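Local coordinates for DUF871 domain-containing protein (Enterococcus faecalis, PDB 2P0O), which is of unknown function but is probably a 6-phospho-N-acetylmuramidase, pairing a TIM barrel with a cyclophilin-like C-terminal domain, at residues S227-A232 with I339-T344; M231-Y236 with G361-E366; L245-S250 with F355-E360; R253-I258 with T334-I339; V302-I307 with Q320-D325. One frame throughout, in Å; residues are numbered along the deposited sequence. Where two conformers were deposited one is given.

Contact 1 of 5, residues S227-A232 with I339-T344. Unlike the reference sequence in segment 339-344: D340 (reference Glu).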
# COMPACT_ATOMS: atom_id res chain seq x y z
N SER A 227 6.71 -1.35 -9.22
CA SER A 227 8.01 -1.10 -9.83
C SER A 227 9.14 -1.22 -8.79
O SER A 227 8.89 -1.15 -7.59
CB SER A 227 8.05 0.31 -10.42
OG SER A 227 8.00 1.24 -9.35
N GLU A 228 10.37 -1.40 -9.26
CA GLU A 228 11.55 -1.39 -8.40
C GLU A 228 11.63 -0.13 -7.52
O GLU A 228 12.01 -0.21 -6.34
CB GLU A 228 12.83 -1.54 -9.24
CG GLU A 228 12.92 -2.87 -10.00
CD GLU A 228 13.61 -3.98 -9.20
OE1 GLU A 228 14.04 -3.72 -8.04
OE2 GLU A 228 13.74 -5.12 -9.73
N ARG A 229 11.27 1.02 -8.09
CA ARG A 229 11.30 2.29 -7.40
C ARG A 229 10.38 2.28 -6.19
O ARG A 229 10.71 2.79 -5.09
CB ARG A 229 10.82 3.38 -8.37
CG ARG A 229 11.00 4.80 -7.84
CD ARG A 229 10.41 5.83 -8.82
NE ARG A 229 10.77 7.19 -8.42
CZ ARG A 229 10.15 7.92 -7.49
NH1 ARG A 229 9.09 7.44 -6.83
NH2 ARG A 229 10.59 9.13 -7.22
N THR A 230 9.18 1.74 -6.41
CA THR A 230 8.17 1.68 -5.39
C THR A 230 8.55 0.65 -4.32
O THR A 230 8.37 0.91 -3.14
CB THR A 230 6.78 1.40 -6.04
OG1 THR A 230 6.51 2.47 -6.95
CG2 THR A 230 5.68 1.35 -5.01
N MSE A 231 9.06 -0.50 -4.75
CA MSE A 231 9.64 -1.48 -3.81
C MSE A 231 10.68 -0.86 -2.86
O MSE A 231 10.69 -1.13 -1.65
CB MSE A 231 10.30 -2.63 -4.58
CG MSE A 231 9.29 -3.43 -5.36
SE MSE A 231 10.05 -4.86 -6.47
CE MSE A 231 10.68 -6.02 -5.04
N ALA A 232 11.53 -0.01 -3.44
CA ALA A 232 12.61 0.66 -2.70
C ALA A 232 12.04 1.59 -1.66
O ALA A 232 12.61 1.71 -0.58
CB ALA A 232 13.50 1.43 -3.65
N ILE A 339 9.64 15.55 -6.69
CA ILE A 339 9.15 14.94 -7.94
C ILE A 339 7.64 14.74 -7.88
O ILE A 339 7.10 14.34 -6.84
CB ILE A 339 9.95 13.59 -8.17
CG1 ILE A 339 11.37 13.90 -8.66
CG2 ILE A 339 9.27 12.59 -9.08
CD1 ILE A 339 11.49 15.06 -9.61
N ASP A 340 6.96 15.05 -8.98
CA ASP A 340 5.49 15.00 -9.01
C ASP A 340 4.98 13.71 -8.36
O ASP A 340 4.10 13.74 -7.50
CB ASP A 340 4.97 15.11 -10.45
CG ASP A 340 3.50 15.43 -10.53
OD1 ASP A 340 2.81 15.27 -9.51
OD2 ASP A 340 3.02 15.84 -11.62
N LYS A 341 5.55 12.60 -8.79
CA LYS A 341 5.15 11.27 -8.35
C LYS A 341 5.31 11.05 -6.83
O LYS A 341 4.60 10.23 -6.24
CB LYS A 341 5.89 10.19 -9.18
CG LYS A 341 6.06 8.79 -8.51
CD LYS A 341 4.91 7.80 -8.83
CE LYS A 341 5.37 6.33 -8.69
NZ LYS A 341 4.35 5.30 -9.24
N ASP A 342 6.21 11.78 -6.18
CA ASP A 342 6.39 11.57 -4.75
C ASP A 342 5.59 12.54 -3.89
O ASP A 342 5.53 12.40 -2.66
CB ASP A 342 7.88 11.58 -4.36
CG ASP A 342 8.61 10.34 -4.85
OD1 ASP A 342 7.93 9.33 -5.18
OD2 ASP A 342 9.86 10.35 -4.94
N GLN A 343 4.92 13.48 -4.52
CA GLN A 343 4.21 14.48 -3.73
C GLN A 343 3.05 13.96 -2.89
O GLN A 343 2.66 14.61 -1.94
CB GLN A 343 3.77 15.63 -4.64
CG GLN A 343 4.96 16.54 -4.99
CD GLN A 343 4.58 17.69 -5.90
OE1 GLN A 343 3.46 18.16 -5.84
NE2 GLN A 343 5.50 18.14 -6.73
N THR A 344 2.46 12.81 -3.21
CA THR A 344 1.44 12.25 -2.32
C THR A 344 2.03 11.65 -1.02
O THR A 344 1.30 11.23 -0.14
CB THR A 344 0.58 11.20 -2.99
OG1 THR A 344 1.42 10.19 -3.56
CG2 THR A 344 -0.33 11.84 -4.08

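Contact 2 of 5, residues M231-Y236 with G361-E366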
# COMPACT_ATOMS: atom_id res chain seq x y z
N MSE A 231 9.06 -0.50 -4.75
CA MSE A 231 9.64 -1.48 -3.81
C MSE A 231 10.68 -0.86 -2.86
O MSE A 231 10.69 -1.13 -1.65
CB MSE A 231 10.30 -2.63 -4.58
CG MSE A 231 9.29 -3.43 -5.36
SE MSE A 231 10.05 -4.86 -6.47
CE MSE A 231 10.68 -6.02 -5.04
N ALA A 232 11.53 -0.01 -3.44
CA ALA A 232 12.61 0.66 -2.70
C ALA A 232 12.04 1.59 -1.66
O ALA A 232 12.61 1.71 -0.58
CB ALA A 232 13.50 1.43 -3.65
N GLN A 233 10.91 2.24 -1.99
CA GLN A 233 10.25 3.14 -1.04
C GLN A 233 9.67 2.33 0.12
O GLN A 233 9.87 2.71 1.28
CB GLN A 233 9.22 4.03 -1.73
CG GLN A 233 9.88 5.15 -2.54
CD GLN A 233 8.89 6.06 -3.25
OE1 GLN A 233 7.97 5.60 -3.92
NE2 GLN A 233 9.09 7.36 -3.12
N PHE A 234 8.97 1.22 -0.18
CA PHE A 234 8.48 0.32 0.86
C PHE A 234 9.65 -0.13 1.72
O PHE A 234 9.59 -0.03 2.94
CB PHE A 234 7.72 -0.90 0.30
CG PHE A 234 6.26 -0.61 -0.04
CD1 PHE A 234 5.28 -0.54 0.96
CD2 PHE A 234 5.87 -0.44 -1.38
CE1 PHE A 234 3.92 -0.27 0.64
CE2 PHE A 234 4.50 -0.18 -1.71
CZ PHE A 234 3.54 -0.10 -0.71
N GLY A 235 10.71 -0.59 1.06
CA GLY A 235 11.84 -1.18 1.74
C GLY A 235 12.50 -0.17 2.63
O GLY A 235 12.83 -0.47 3.77
N TYR A 236 12.71 1.03 2.11
CA TYR A 236 13.36 2.09 2.88
C TYR A 236 12.54 2.43 4.15
O TYR A 236 13.08 2.57 5.25
CB TYR A 236 13.55 3.32 2.00
CG TYR A 236 14.82 4.11 2.26
CD1 TYR A 236 14.84 5.16 3.19
CD2 TYR A 236 15.99 3.80 1.55
CE1 TYR A 236 16.03 5.88 3.41
CE2 TYR A 236 17.17 4.52 1.75
CZ TYR A 236 17.18 5.55 2.68
OH TYR A 236 18.37 6.24 2.87
N GLY A 361 15.92 9.76 -9.88
CA GLY A 361 16.36 8.54 -10.54
C GLY A 361 17.22 7.62 -9.69
O GLY A 361 17.64 6.56 -10.17
N THR A 362 17.48 8.01 -8.43
CA THR A 362 18.46 7.27 -7.59
C THR A 362 17.83 6.44 -6.45
O THR A 362 18.53 5.78 -5.68
CB THR A 362 19.58 8.18 -7.04
OG1 THR A 362 19.04 9.13 -6.12
CG2 THR A 362 20.28 8.94 -8.17
N ILE A 363 16.51 6.49 -6.34
CA ILE A 363 15.82 5.77 -5.28
C ILE A 363 16.24 4.29 -5.22
O ILE A 363 16.53 3.76 -4.15
CB ILE A 363 14.29 5.94 -5.37
CG1 ILE A 363 13.87 7.19 -4.57
CG2 ILE A 363 13.54 4.69 -4.78
CD1 ILE A 363 12.36 7.40 -4.49
N GLU A 364 16.29 3.63 -6.39
CA GLU A 364 16.69 2.23 -6.45
C GLU A 364 18.09 1.94 -5.88
O GLU A 364 18.23 1.03 -5.07
CB GLU A 364 16.54 1.68 -7.86
CG GLU A 364 15.09 1.70 -8.37
CD GLU A 364 14.75 2.90 -9.28
OE1 GLU A 364 15.11 4.07 -8.93
OE2 GLU A 364 14.12 2.65 -10.35
N ASN A 365 19.10 2.70 -6.29
CA ASN A 365 20.44 2.49 -5.74
C ASN A 365 20.58 2.96 -4.30
O ASN A 365 21.41 2.44 -3.55
CB ASN A 365 21.56 3.09 -6.59
CG ASN A 365 22.95 2.62 -6.15
OD1 ASN A 365 23.14 1.45 -5.80
ND2 ASN A 365 23.91 3.53 -6.14
N GLU A 366 19.77 3.93 -3.91
CA GLU A 366 19.81 4.40 -2.55
C GLU A 366 19.33 3.27 -1.62
O GLU A 366 19.95 3.02 -0.59
CB GLU A 366 18.94 5.64 -2.43
CG GLU A 366 19.52 6.74 -1.62
CD GLU A 366 20.89 7.21 -2.10
OE1 GLU A 366 21.03 7.80 -3.20
OE2 GLU A 366 21.82 6.97 -1.33

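Contact 3 of 5, residues L245-S250 with F355-E360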
# COMPACT_ATOMS: atom_id res chain seq x y z
N LEU A 245 12.06 10.22 -0.78
CA LEU A 245 11.48 11.01 -1.88
C LEU A 245 12.57 11.56 -2.78
O LEU A 245 13.68 11.81 -2.31
CB LEU A 245 10.62 12.19 -1.35
CG LEU A 245 9.55 12.01 -0.28
CD1 LEU A 245 10.22 12.01 1.10
CD2 LEU A 245 8.46 13.11 -0.33
N GLU A 246 12.25 11.75 -4.05
CA GLU A 246 13.17 12.33 -5.05
C GLU A 246 12.90 13.81 -5.32
O GLU A 246 11.76 14.28 -5.20
CB GLU A 246 13.11 11.56 -6.36
CG GLU A 246 14.01 10.34 -6.39
CD GLU A 246 13.89 9.50 -7.68
OE1 GLU A 246 13.16 9.88 -8.63
OE2 GLU A 246 14.56 8.44 -7.73
N VAL A 247 13.94 14.55 -5.68
CA VAL A 247 13.81 15.95 -6.00
C VAL A 247 14.35 16.17 -7.39
O VAL A 247 15.18 15.38 -7.87
CB VAL A 247 14.58 16.89 -4.98
CG1 VAL A 247 13.97 16.81 -3.62
CG2 VAL A 247 16.14 16.60 -4.95
N ALA A 248 13.88 17.23 -8.05
CA ALA A 248 14.35 17.59 -9.39
C ALA A 248 15.82 17.99 -9.35
O ALA A 248 16.27 18.52 -8.34
CB ALA A 248 13.51 18.74 -9.99
N PRO A 249 16.57 17.80 -10.46
CA PRO A 249 17.93 18.35 -10.54
C PRO A 249 17.94 19.85 -10.29
O PRO A 249 17.00 20.53 -10.64
CB PRO A 249 18.33 18.07 -12.01
CG PRO A 249 17.51 16.85 -12.39
CD PRO A 249 16.19 17.11 -11.71
N SER A 250 19.00 20.37 -9.66
CA SER A 250 19.15 21.80 -9.45
C SER A 250 20.60 22.20 -9.48
O SER A 250 21.49 21.40 -9.19
CB SER A 250 18.56 22.22 -8.10
OG SER A 250 18.94 23.55 -7.79
N PHE A 355 12.31 11.99 6.86
CA PHE A 355 12.24 11.88 5.41
C PHE A 355 13.58 12.20 4.80
O PHE A 355 14.27 13.10 5.28
CB PHE A 355 11.16 12.79 4.87
CG PHE A 355 11.36 14.26 5.18
CD1 PHE A 355 10.93 14.81 6.39
CD2 PHE A 355 11.89 15.12 4.22
CE1 PHE A 355 11.05 16.20 6.66
CE2 PHE A 355 12.04 16.50 4.48
CZ PHE A 355 11.61 17.04 5.69
N THR A 356 13.92 11.46 3.74
CA THR A 356 15.21 11.51 3.10
C THR A 356 15.02 11.95 1.64
O THR A 356 14.25 11.36 0.88
CB THR A 356 15.86 10.13 3.19
OG1 THR A 356 15.97 9.75 4.58
CG2 THR A 356 17.21 10.09 2.50
N LEU A 357 15.73 13.01 1.25
CA LEU A 357 15.60 13.57 -0.09
C LEU A 357 16.78 13.07 -0.88
O LEU A 357 17.93 13.17 -0.41
CB LEU A 357 15.62 15.11 -0.03
CG LEU A 357 14.52 15.72 0.84
CD1 LEU A 357 14.51 17.27 0.74
CD2 LEU A 357 13.10 15.11 0.48
N VAL A 358 16.50 12.49 -2.05
CA VAL A 358 17.55 12.01 -2.92
C VAL A 358 17.31 12.55 -4.33
O VAL A 358 16.18 12.95 -4.69
CB VAL A 358 17.70 10.45 -2.94
CG1 VAL A 358 18.11 9.90 -1.56
CG2 VAL A 358 16.40 9.77 -3.44
N THR A 359 18.35 12.59 -5.13
CA THR A 359 18.19 13.21 -6.43
C THR A 359 17.47 12.25 -7.41
O THR A 359 17.50 11.02 -7.25
CB THR A 359 19.52 13.78 -6.95
OG1 THR A 359 19.26 14.99 -7.68
CG2 THR A 359 20.24 12.78 -7.84
N GLU A 360 16.77 12.84 -8.37
CA GLU A 360 15.87 12.10 -9.24
C GLU A 360 16.57 10.92 -9.93
O GLU A 360 17.69 11.06 -10.44
CB GLU A 360 15.21 13.04 -10.28
CG GLU A 360 14.16 12.33 -11.16
CD GLU A 360 13.49 13.22 -12.23
OE1 GLU A 360 14.05 14.29 -12.60
OE2 GLU A 360 12.39 12.82 -12.71

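Contact 4 of 5, residues R253-I258 with T334-I339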
# COMPACT_ATOMS: atom_id res chain seq x y z
N ARG A 253 23.65 26.13 -5.17
CA ARG A 253 24.75 25.93 -4.22
C ARG A 253 24.29 25.25 -2.93
O ARG A 253 25.11 24.75 -2.16
CB ARG A 253 25.41 27.28 -3.87
CG ARG A 253 26.21 27.30 -2.53
CD ARG A 253 26.94 28.63 -2.22
NE ARG A 253 27.69 29.10 -3.38
CZ ARG A 253 27.22 30.00 -4.24
NH1 ARG A 253 27.96 30.36 -5.29
NH2 ARG A 253 26.01 30.54 -4.04
N TYR A 254 22.99 25.22 -2.69
CA TYR A 254 22.47 24.68 -1.44
C TYR A 254 21.84 23.31 -1.59
O TYR A 254 21.22 22.80 -0.64
CB TYR A 254 21.52 25.68 -0.78
CG TYR A 254 22.21 27.00 -0.63
CD1 TYR A 254 23.34 27.12 0.20
CD2 TYR A 254 21.82 28.10 -1.38
CE1 TYR A 254 24.03 28.33 0.31
CE2 TYR A 254 22.51 29.32 -1.27
CZ TYR A 254 23.61 29.42 -0.42
OH TYR A 254 24.29 30.60 -0.31
N LEU A 255 22.02 22.71 -2.76
CA LEU A 255 21.43 21.40 -3.02
C LEU A 255 21.93 20.33 -2.03
O LEU A 255 21.12 19.57 -1.50
CB LEU A 255 21.62 20.96 -4.47
CG LEU A 255 20.97 19.63 -4.90
CD1 LEU A 255 19.47 19.58 -4.73
CD2 LEU A 255 21.35 19.22 -6.34
N LYS A 256 23.23 20.31 -1.79
CA LYS A 256 23.86 19.30 -0.92
C LYS A 256 23.44 19.44 0.53
O LYS A 256 23.41 18.45 1.26
CB LYS A 256 25.38 19.35 -1.02
CG LYS A 256 25.84 19.15 -2.44
CD LYS A 256 27.13 18.33 -2.58
CE LYS A 256 27.12 17.64 -3.96
NZ LYS A 256 25.71 17.13 -4.27
N ARG A 257 23.13 20.66 0.95
CA ARG A 257 22.63 20.89 2.29
C ARG A 257 21.28 20.25 2.44
O ARG A 257 20.93 19.81 3.53
CB ARG A 257 22.45 22.38 2.57
CG ARG A 257 23.57 23.00 3.31
CD ARG A 257 23.14 24.32 3.89
NE ARG A 257 24.32 25.04 4.37
CZ ARG A 257 24.36 25.76 5.48
NH1 ARG A 257 25.51 26.37 5.82
NH2 ARG A 257 23.28 25.88 6.26
N ILE A 258 20.49 20.24 1.37
CA ILE A 258 19.15 19.71 1.54
C ILE A 258 18.98 18.23 1.21
O ILE A 258 18.01 17.63 1.65
CB ILE A 258 17.99 20.63 0.95
CG1 ILE A 258 17.42 20.17 -0.40
CG2 ILE A 258 18.29 22.15 1.08
CD1 ILE A 258 18.19 19.43 -1.28
N THR A 334 14.77 29.22 -3.07
CA THR A 334 14.10 28.03 -3.59
C THR A 334 15.16 27.17 -4.23
O THR A 334 15.89 27.64 -5.10
CB THR A 334 13.02 28.40 -4.62
OG1 THR A 334 13.56 29.41 -5.50
CG2 THR A 334 11.80 29.00 -3.92
N ILE A 335 15.27 25.92 -3.78
CA ILE A 335 16.41 25.06 -4.15
C ILE A 335 16.00 24.05 -5.20
O ILE A 335 16.64 23.92 -6.23
CB ILE A 335 16.97 24.24 -2.93
CG1 ILE A 335 17.17 25.13 -1.69
CG2 ILE A 335 18.26 23.47 -3.34
CD1 ILE A 335 18.04 26.33 -1.97
N THR A 336 14.96 23.29 -4.91
CA THR A 336 14.49 22.30 -5.86
C THR A 336 13.04 22.00 -5.48
O THR A 336 12.48 22.70 -4.63
CB THR A 336 15.41 21.04 -5.90
OG1 THR A 336 14.86 20.07 -6.76
CG2 THR A 336 15.57 20.40 -4.51
N ARG A 337 12.47 20.96 -6.08
CA ARG A 337 11.10 20.57 -5.85
C ARG A 337 10.97 19.05 -5.79
O ARG A 337 11.58 18.36 -6.60
CB ARG A 337 10.23 21.10 -6.99
CG ARG A 337 8.74 21.12 -6.63
CD ARG A 337 7.91 21.88 -7.64
NE ARG A 337 6.50 21.76 -7.25
CZ ARG A 337 5.45 21.98 -8.04
NH1 ARG A 337 5.61 22.40 -9.30
NH2 ARG A 337 4.23 21.79 -7.55
N ILE A 338 10.15 18.53 -4.87
CA ILE A 338 9.80 17.11 -4.87
C ILE A 338 9.17 16.68 -6.18
O ILE A 338 8.30 17.34 -6.71
CB ILE A 338 8.73 16.76 -3.76
CG1 ILE A 338 9.19 17.28 -2.38
CG2 ILE A 338 8.42 15.24 -3.79
CD1 ILE A 338 10.48 16.61 -1.86
N ILE A 339 9.64 15.55 -6.69
CA ILE A 339 9.15 14.94 -7.94
C ILE A 339 7.64 14.74 -7.88
O ILE A 339 7.10 14.34 -6.84
CB ILE A 339 9.95 13.59 -8.17
CG1 ILE A 339 11.37 13.90 -8.66
CG2 ILE A 339 9.27 12.59 -9.08
CD1 ILE A 339 11.49 15.06 -9.61

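Contact 5 of 5, residues V302-I307 with Q320-D325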
# COMPACT_ATOMS: atom_id res chain seq x y z
N VAL A 302 3.47 23.66 -4.13
CA VAL A 302 3.53 22.46 -3.30
C VAL A 302 4.73 21.57 -3.69
O VAL A 302 4.93 21.25 -4.85
CB VAL A 302 2.16 21.67 -3.26
CG1 VAL A 302 1.66 21.31 -4.66
CG2 VAL A 302 2.29 20.42 -2.38
N GLY A 303 5.55 21.24 -2.71
CA GLY A 303 6.68 20.33 -2.92
C GLY A 303 8.00 21.05 -3.00
O GLY A 303 9.04 20.42 -3.02
N THR A 304 7.96 22.39 -3.04
CA THR A 304 9.16 23.21 -3.13
C THR A 304 10.04 23.06 -1.89
O THR A 304 9.58 23.20 -0.75
CB THR A 304 8.83 24.71 -3.47
OG1 THR A 304 8.20 24.79 -4.77
CG2 THR A 304 10.11 25.56 -3.54
N VAL A 305 11.31 22.73 -2.13
CA VAL A 305 12.33 22.66 -1.08
C VAL A 305 13.09 23.97 -1.00
O VAL A 305 13.68 24.45 -2.00
CB VAL A 305 13.33 21.51 -1.35
CG1 VAL A 305 14.27 21.33 -0.16
CG2 VAL A 305 12.58 20.22 -1.67
N THR A 306 13.11 24.54 0.20
CA THR A 306 13.62 25.89 0.42
C THR A 306 14.62 25.94 1.57
O THR A 306 14.61 25.08 2.47
CB THR A 306 12.47 26.91 0.76
OG1 THR A 306 11.97 26.65 2.07
CG2 THR A 306 11.31 26.77 -0.19
N ILE A 307 15.47 26.96 1.54
CA ILE A 307 16.34 27.25 2.67
C ILE A 307 16.26 28.74 2.96
O ILE A 307 16.35 29.58 2.04
CB ILE A 307 17.82 26.74 2.44
CG1 ILE A 307 18.65 26.85 3.71
CG2 ILE A 307 18.53 27.47 1.27
CD1 ILE A 307 19.94 26.05 3.67
N GLN A 320 12.80 23.93 4.61
CA GLN A 320 11.39 23.58 4.54
C GLN A 320 11.04 22.90 3.22
O GLN A 320 11.74 23.08 2.18
CB GLN A 320 10.56 24.84 4.68
CG GLN A 320 10.82 25.65 5.95
CD GLN A 320 9.84 26.78 6.09
OE1 GLN A 320 9.20 27.18 5.11
NE2 GLN A 320 9.72 27.31 7.29
N VAL A 321 9.98 22.11 3.26
CA VAL A 321 9.32 21.65 2.07
C VAL A 321 7.88 22.15 2.20
O VAL A 321 7.23 21.89 3.24
CB VAL A 321 9.34 20.11 1.98
CG1 VAL A 321 8.72 19.61 0.66
CG2 VAL A 321 10.79 19.56 2.15
N THR A 322 7.38 22.82 1.17
CA THR A 322 6.00 23.31 1.16
C THR A 322 4.94 22.24 0.99
O THR A 322 5.07 21.34 0.14
CB THR A 322 5.78 24.51 0.19
OG1 THR A 322 5.98 24.13 -1.18
CG2 THR A 322 6.73 25.67 0.55
N LEU A 323 3.90 22.34 1.82
CA LEU A 323 2.79 21.39 1.79
C LEU A 323 1.64 21.95 0.98
O LEU A 323 0.74 21.22 0.58
CB LEU A 323 2.34 21.04 3.20
CG LEU A 323 3.37 20.21 4.01
CD1 LEU A 323 2.87 19.95 5.45
CD2 LEU A 323 3.71 18.89 3.31
N VAL A 324 1.69 23.26 0.73
CA VAL A 324 0.69 24.02 -0.01
C VAL A 324 1.45 25.02 -0.92
O VAL A 324 2.64 25.24 -0.73
CB VAL A 324 -0.27 24.79 0.96
CG1 VAL A 324 -0.95 23.83 1.96
CG2 VAL A 324 0.49 25.86 1.78
N ASP A 325 0.77 25.65 -1.88
CA ASP A 325 1.37 26.70 -2.71
C ASP A 325 1.62 27.94 -1.85
O ASP A 325 0.67 28.53 -1.30
CB ASP A 325 0.45 27.06 -3.87
CG ASP A 325 0.36 25.97 -4.92
OD1 ASP A 325 1.06 24.93 -4.80
OD2 ASP A 325 -0.43 26.14 -5.88
O HOH W 1 9.44 27.97 2.39

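Contact 1 of 5, residues S227-A232 with I339-T344
R229 reaches from the first turn of helix 228-240 to D342 in the loop that follows strand 332-337. From CB its CG runs anti to the backbone N (chi1 -171°), and the chain stays extended through CD to NE, long enough to span backbones whose nearest CA atoms, those of T230 and D342, are 10.1 Å apart. At the tip the guanidinium meets the carboxylate end-on. R229 NH1 donates to D342 OD1 at 2.8 Å and arrives on the syn side. R229 NH2 lies 2.7 Å from D342 OD2 but approaches from above the carboxylate plane, the two flat groups being turned 35° apart. The salt bridge joins the last helix of the TIM barrel to the C-terminal domain. R229 NH2 has a second anionic partner in E246, while D342 OD2 also accepts from the backbone N of E246 and D342 OD1 from Q233, so the ion pair is tied into a wider polar network. K341 CG packs obliquely against the guanidinium, 3.7 Å from R229 NH1, and I339 CG2 lies 4.1 Å from R229 NH2. Beyond its bend at chi2, K341 carries NZ to a salt bridge with D181, whose carboxylate also bonds T230 OG1 and the backbone N of S227.

Contact 2 of 5, residues M231-Y236 with G361-E366
I363, in the first turn of helix 363-370, presses two of its branches against helix 228-240. The apolar contact is tight: I363 CG2 stands 3.5 Å from A232 CB, closer than usual for two carbons. The small methyl of A232 lets the helices come near, with the CA atoms of A232 and E364 5.8 Å apart. I363 CG2 is set anti to its backbone N, which turns it to A232, while CD1 extends to the next residue along the facing helix.

There the contact is of methyl with amide. Q233, extended beyond CG, crosses I363 at a slant and brings NE2 to 3.5 Å from I363 CD1. Both ends have polar partners: NE2 donates to the carbonyl of L244, and OE1 bonds N202.

The aromatic contribution is looser. Y236 turns the edge of its ring to the backbone, and E366 O lies near the ring plane, 3.9 Å from CE2.

No hydrogen bond crosses between 231-236 and 361-366; the contact is one of packing. It sets the C-terminal helix 363-370 on helix 228-240, which follows the last barrel strand. F367, one turn further on, touches A232 and Y236, while strands 242-247 and 354-359 lie beside I363.

Contact 3 of 5, residues L245-S250 with F355-E360
The side chains of E246 and E360 cross at about a right angle, their carboxylate planes 66° apart, with E246 OE1 set 3.7 Å from E360 CG. The F355 ring has L357 CD2 at its edge, in plane, while its own CB touches L245 CD1 at 4.0 Å.

Parallel neighbours in the three-stranded mixed sheet of the C-terminal domain, strands 242-247 (its edge within the chain) and 354-359 pair L245 with L357, E246 with V358 and V247 with T359. L245 N donates to T356 O at 3.0 Å, nearly straight (173°), and V358 N returns one to L245 O. V247 N then bonds V358 O, and a weak bond from E360 N to V247 O ends the series. L245, V247, L357 and T359 point to one face, where L245 CB meets L357 CD2 at 4.2 Å. On the other, E246 CG packs 3.8 Å from V358 CG2.

The two acids keep their charged atoms apart, E246 OE1 lying 5.1 Å from E360 OE2 and pairing with R229. E246 OE2 accepts from I363 N, at the start of helix 363-370. Cation and helix N-terminus would both be expected to stabilise buried E246 as the anion.

Contact 4 of 5, residues R253-I258 with T334-I339
I335 meets the short helix 255-258 from within a classic beta bulge, in which I335 and T336 both face V305 on the adjacent strand. The kinked backbone directs the CB of both residues toward segment 253-258, a departure from the usual opposite faces of consecutive strand residues. I335 does most of the touching. Its CD1 methyl lies 3.7 Å from Y254 CB and close to the plane of the tyrosine ring, at its edge. I335 CG2, anti to the backbone N, rests 3.8 Å from L255 CA and so reaches the helix backbone itself, while CG1 lies 4.2 Å from I258 CG2. T336 contributes its methyl: CG2 is 4.0 Å from L255 CD1 and 4.3 Å from I258 CD1.

The helix is a single turn entered through Y254 at the N-cap position, and its internal backbone bonds are weak. It links strand 242-247 to strand 260-263 of the three-stranded mixed sheet, and here it lies against strand 332-337 of the antiparallel four-stranded sheet. Its apolar side covers this part of the four-stranded sheet, where V305 also touches I258.

Polar groups look elsewhere. T336 OG1 is anti to its backbone N (chi1 175°) and bonds the carbonyl of A248, which leaves the methyl facing the helix. Y254 OH bonds the backbone N of E293, and I335 O accepts from S250 OG.

Contact 5 of 5, residues V302-I307 with Q320-D325
V305 and V321 form a non-hydrogen-bonded antiparallel pair, their CA atoms 4.5 Å apart, beside the hydrogen-bonded pair T306 and Q320. The axes of strands 304-307 and 320-322 make an angle of 148°. T306 N donates to Q320 O at 2.8 Å and Q320 N answers to T306 O; one step on, T322 N bonds T304 O. CA-H...O contacts from V321 CA to T304 O and from V305 CA to Q320 O add to the pairing. At the open end G303 N donates to T322 O, 2.9 Å away, with the donor tilted 35° from the carbonyl plane. At the positive phi of G303 a CB would jam against the V302 carbonyl O.

T322 holds its OG1 between its backbone N and carbonyl carbon (chi1 64°), and from there it takes weak bonds from the backbone N of both G303 and T304 while also bonding R300 O. D325 closes the end of the pairing: its OD1 accepts from V302 N at 2.8 Å, nearly along the C-O axis, and V302 CG2 settles 3.4 Å from L323 O. On the T306 and Q320 face, T306 OG1 stands 3.5 Å from Q320 CB, and a water donates to both T306 OG1 and Q320 OE1. The Q320 amide is further held through NE2 by E318. On the other face V305 CG2 meets V321 CG2 at 4.3 Å.

The two segments belong to a beta hairpin whose strands are the central pair of the four-stranded antiparallel sheet, between 272-275 and 332-337, in the cyclophilin-like C-terminal domain.

Contacts 1 and 2 lie at the domain junction, use the same helix 228-240 and have centres 8 Å apart; R229 O of the first packs 3.4 Å from I363 CG2 of the second. E246 of contact 3 ties into both, its backbone O lying 2.9 Å from I339 N and its OE1 3.0 Å from G361 N. Contacts 3 and 4, about 8 Å apart between centres, also pack through S250 O and L255 CD2, 3.6 Å apart. Contact 4 adjoins contact 5 along neighbouring strands, where T336 O lies 2.8 Å from V305 N. Contacts 2 and 5 do not touch, their nearest atoms being about 13 Å apart. The sodium ion, at M211, D213 and V216, belongs to none of the five.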